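Local coordinates for protein putative N-acetylmuramoyl-L-alanine amidase,autolysin cwp6 (Peptoclostridium difficile, PDB 5J72) that is probably a zinc-dependent N-acetylmuramoyl-L-alanine amidase that cleaves peptidoglycan, carried on three CWB2 cell wall-binding modules, at residues P175-Y180 and A380-A385; N275-A280 and Q285-A290. One frame throughout, in Å; residues are numbered along the deposited sequence. Where two conformers were deposited one is given.

How the interactions relate
Both interactions lie among the three CWB2 modules. Interaction 1 joins the first module to the third, helix against helix; interaction 2 is internal to the second, between a helix and the edge strand that follows it in sequence. Their centres are about 11 Å apart and they touch directly. P175 of interaction 1 sets its CG 3.5 Å from A280 CB and its CB 3.4 Å from Q285 O of interaction 2, while A384 CB rests 3.8 Å from S278 CB. Helices 174-180, 270-283 and 375-387, one from each module, thus touch one another pairwise. The zinc site of H460, E477 and H530 belongs to the separate amidase domain.

Interaction 1 of 2, residues P175-Y180 and A380-A385; sequences PLASTY and AGPLAA
A177 lays its CB against the ring of P382, with CG of the proline at 3.7 Å and CB a little farther off. This is a helix-helix contact between two CWB2 modules: helix 174-180 of the first crosses helix 375-387 of the third at -51°, the short segments approaching to 8.7 Å between axes. Such closeness suits the small residues that meet here, A177 and S178 meeting P382 and A385. S178 and P382 form the nearest backbone pair, their CA atoms 5.3 Å apart. P382 also interrupts its own helix, because a proline nitrogen has no hydrogen to give to the preceding turn; the helix kinks there, and the P382 side chain, besides meeting A177, touches W152. The bond of L383 N to A380 O is weak; A384 N to A380 O and A385 N to G381 O then restore the helical pattern. A177 also touches V160 of strand 158-163, and L176 packs on I248, E251 and I252 of helix 241-253 in the second module. S178 OG comes 3.2 Å from A385 CB, a short approach that is doubtful because S178 has two conformers. In the conformer described, S178 turns OG anti to its carbonyl carbon (chi1 -48°), beside its own N, where the hydroxyl is hydrogen-bonded within its own helix to T174 O.

Interaction 2 of 2, residues N275-A280 and Q285-A290; sequences NISSKA and QPIILA
I287 reaches from strand 287-290 toward helix 270-283, and its longer branch makes the contact, at the helix-to-strand return of a beta-alpha-beta unit: strand 260-265, helix 270-283, strand 287-290, in the parallel four-stranded sheet of the second CWB2 module. CB directs CG1 anti to the carbonyl carbon (chi1 -67°); CG1 then lies 3.6 Å from A280 CB and 4.0 Å from I276 CG2, and the extended CD1 ends beside the hydroxyl of S277, 3.6 Å from OG. I276 offers CG2 to the strand while its CG1 branch leads away, and its side chain also packs on V353 and F357 of helix 346-357. S277 OG is hydrogen-bonded to A273 O in the preceding turn, so CD1 meets a hydroxyl already engaged. Where the chain turns from helix to strand, Q285 leads its amide away from the helix, OE1 accepting from N259 N and K260 N and NE2 donating to D257 O, which holds the loop just before the strand. Its backbone faces the helix instead, and Q285 N donates to A280 O at 3.1 Å, in the carbonyl plane, with an N-H...O angle of 159°.

Interaction 1 of 2, residues P175-Y180 and A380-A385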
# COMPACT_ATOMS: atom_id res chain seq x y z
N PRO A 175 -2.84 -12.76 8.19
CA PRO A 175 -1.75 -13.33 8.99
C PRO A 175 -1.91 -14.86 9.26
O PRO A 175 -0.93 -15.57 9.42
CB PRO A 175 -1.79 -12.49 10.29
CG PRO A 175 -2.37 -11.19 9.84
CD PRO A 175 -3.45 -11.59 8.85
N LEU A 176 -3.17 -15.31 9.33
CA LEU A 176 -3.38 -16.76 9.53
C LEU A 176 -3.12 -17.50 8.21
O LEU A 176 -2.48 -18.55 8.21
CB LEU A 176 -4.82 -16.98 9.95
CG LEU A 176 -5.16 -18.51 10.19
CD1 LEU A 176 -4.19 -19.09 11.26
CD2 LEU A 176 -6.60 -18.60 10.73
N ALA A 177 -3.68 -16.99 7.07
CA ALA A 177 -3.36 -17.63 5.79
C ALA A 177 -1.86 -17.68 5.58
O ALA A 177 -1.36 -18.69 5.06
CB ALA A 177 -4.01 -16.85 4.63
N SER A 178 -1.13 -16.64 6.00
CA SER A 178 0.32 -16.62 5.85
C SER A 178 0.98 -17.63 6.77
O SER A 178 1.98 -18.26 6.39
CB SER A 178 0.90 -15.24 6.16
OG SER A 178 0.14 -14.23 5.47
N THR A 179 0.43 -17.81 7.99
CA THR A 179 0.99 -18.80 8.88
C THR A 179 0.81 -20.22 8.29
O THR A 179 1.70 -21.06 8.43
CB THR A 179 0.25 -18.72 10.25
OG1 THR A 179 0.59 -17.43 10.83
CG2 THR A 179 0.69 -19.82 11.20
N TYR A 180 -0.34 -20.46 7.63
CA TYR A 180 -0.56 -21.74 6.96
C TYR A 180 0.17 -21.82 5.58
O TYR A 180 0.27 -22.91 5.01
CB TYR A 180 -2.03 -21.89 6.57
CG TYR A 180 -3.05 -21.97 7.68
CD1 TYR A 180 -2.75 -22.55 8.90
CD2 TYR A 180 -4.34 -21.50 7.49
CE1 TYR A 180 -3.71 -22.67 9.91
CE2 TYR A 180 -5.31 -21.61 8.48
CZ TYR A 180 -4.98 -22.20 9.68
OH TYR A 180 -5.99 -22.31 10.59
N ALA A 380 -5.09 -10.56 -2.00
CA ALA A 380 -3.68 -10.37 -2.36
C ALA A 380 -2.81 -10.53 -1.14
O ALA A 380 -1.62 -10.80 -1.26
CB ALA A 380 -3.50 -8.95 -2.95
N GLY A 381 -3.39 -10.36 0.06
CA GLY A 381 -2.57 -10.38 1.27
C GLY A 381 -1.65 -11.57 1.46
O GLY A 381 -0.46 -11.39 1.77
N PRO A 382 -2.16 -12.82 1.32
CA PRO A 382 -1.29 -14.03 1.51
C PRO A 382 -0.08 -14.04 0.53
O PRO A 382 0.99 -14.51 0.84
CB PRO A 382 -2.31 -15.19 1.30
CG PRO A 382 -3.58 -14.60 1.76
CD PRO A 382 -3.57 -13.20 1.15
N LEU A 383 -0.34 -13.54 -0.67
CA LEU A 383 0.74 -13.50 -1.69
C LEU A 383 1.72 -12.42 -1.38
O LEU A 383 2.94 -12.63 -1.43
CB LEU A 383 0.11 -13.29 -3.10
CG LEU A 383 1.22 -13.19 -4.22
CD1 LEU A 383 1.97 -14.53 -4.37
CD2 LEU A 383 0.52 -12.83 -5.58
N ALA A 384 1.21 -11.22 -0.98
CA ALA A 384 2.12 -10.14 -0.58
C ALA A 384 2.99 -10.64 0.62
O ALA A 384 4.20 -10.42 0.72
CB ALA A 384 1.25 -8.92 -0.13
N ALA A 385 2.34 -11.35 1.56
CA ALA A 385 3.12 -11.84 2.72
C ALA A 385 4.22 -12.88 2.27
O ALA A 385 5.33 -12.83 2.75
CB ALA A 385 2.17 -12.56 3.67

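Interaction 2 of 2, residues N275-A280 and Q285-A290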
# COMPACT_ATOMS: atom_id res chain seq x y z
N ASN A 275 -4.71 -1.91 5.42
CA ASN A 275 -3.40 -1.34 5.15
C ASN A 275 -2.23 -2.05 5.88
O ASN A 275 -1.15 -2.03 5.35
CB ASN A 275 -3.39 0.19 5.57
CG ASN A 275 -3.96 1.04 4.42
OD1 ASN A 275 -3.73 0.68 3.25
ND2 ASN A 275 -4.75 2.11 4.66
N ILE A 276 -2.45 -2.65 7.11
CA ILE A 276 -1.32 -3.29 7.80
C ILE A 276 -1.28 -4.84 7.52
O ILE A 276 -0.39 -5.53 8.00
CB ILE A 276 -1.47 -2.99 9.32
CG1 ILE A 276 -0.15 -3.30 10.05
CG2 ILE A 276 -2.66 -3.83 9.92
CD1 ILE A 276 1.10 -2.46 9.54
N SER A 277 -2.23 -5.33 6.73
CA SER A 277 -2.39 -6.77 6.45
C SER A 277 -1.14 -7.42 5.85
O SER A 277 -0.73 -8.52 6.28
CB SER A 277 -3.54 -6.94 5.41
OG SER A 277 -4.70 -7.15 6.17
N SER A 278 -0.51 -6.77 4.87
CA SER A 278 0.63 -7.44 4.26
C SER A 278 1.76 -7.51 5.25
O SER A 278 2.52 -8.48 5.21
CB SER A 278 1.09 -6.76 2.95
OG SER A 278 1.58 -5.44 3.19
N LYS A 279 1.85 -6.55 6.13
CA LYS A 279 2.99 -6.55 7.04
C LYS A 279 2.73 -7.57 8.19
O LYS A 279 3.62 -8.37 8.55
CB LYS A 279 3.15 -5.12 7.58
CG LYS A 279 4.16 -5.06 8.74
CD LYS A 279 5.58 -5.52 8.27
CE LYS A 279 6.60 -5.26 9.38
NZ LYS A 279 7.79 -6.15 9.29
N ALA A 280 1.53 -7.53 8.75
CA ALA A 280 1.14 -8.50 9.78
C ALA A 280 1.31 -9.95 9.16
O ALA A 280 1.70 -10.89 9.83
CB ALA A 280 -0.36 -8.28 10.14
N GLN A 285 2.04 -12.34 12.52
CA GLN A 285 1.62 -11.91 13.88
C GLN A 285 0.25 -11.33 13.64
O GLN A 285 -0.06 -10.72 12.59
CB GLN A 285 2.65 -10.97 14.53
CG GLN A 285 3.96 -11.70 14.79
CD GLN A 285 3.90 -12.63 16.00
OE1 GLN A 285 3.28 -12.34 17.03
NE2 GLN A 285 4.50 -13.80 15.87
N PRO A 286 -0.65 -11.49 14.61
CA PRO A 286 -2.01 -10.99 14.37
C PRO A 286 -2.38 -9.52 14.36
O PRO A 286 -1.75 -8.67 14.96
CB PRO A 286 -2.82 -11.69 15.47
CG PRO A 286 -1.83 -11.92 16.59
CD PRO A 286 -0.42 -11.89 16.01
N ILE A 287 -3.48 -9.29 13.65
CA ILE A 287 -4.16 -7.99 13.65
C ILE A 287 -5.26 -8.16 14.71
O ILE A 287 -6.08 -9.09 14.63
CB ILE A 287 -4.81 -7.66 12.29
CG1 ILE A 287 -3.70 -7.45 11.19
CG2 ILE A 287 -5.68 -6.37 12.44
CD1 ILE A 287 -4.38 -7.47 9.76
N ILE A 288 -5.24 -7.30 15.73
CA ILE A 288 -6.20 -7.40 16.82
C ILE A 288 -7.15 -6.27 16.62
O ILE A 288 -6.75 -5.10 16.52
CB ILE A 288 -5.45 -7.27 18.16
CG1 ILE A 288 -4.56 -8.53 18.43
CG2 ILE A 288 -6.49 -7.05 19.31
CD1 ILE A 288 -5.37 -9.85 18.70
N LEU A 289 -8.43 -6.58 16.51
CA LEU A 289 -9.40 -5.53 16.32
C LEU A 289 -9.95 -5.00 17.69
O LEU A 289 -10.27 -5.78 18.59
CB LEU A 289 -10.55 -6.03 15.44
CG LEU A 289 -10.07 -6.44 14.04
CD1 LEU A 289 -11.32 -6.87 13.18
CD2 LEU A 289 -9.36 -5.21 13.34
N ALA A 290 -10.06 -3.70 17.81
CA ALA A 290 -10.45 -3.08 19.07
C ALA A 290 -11.54 -2.03 18.92
O ALA A 290 -12.02 -1.71 17.82
CB ALA A 290 -9.22 -2.39 19.65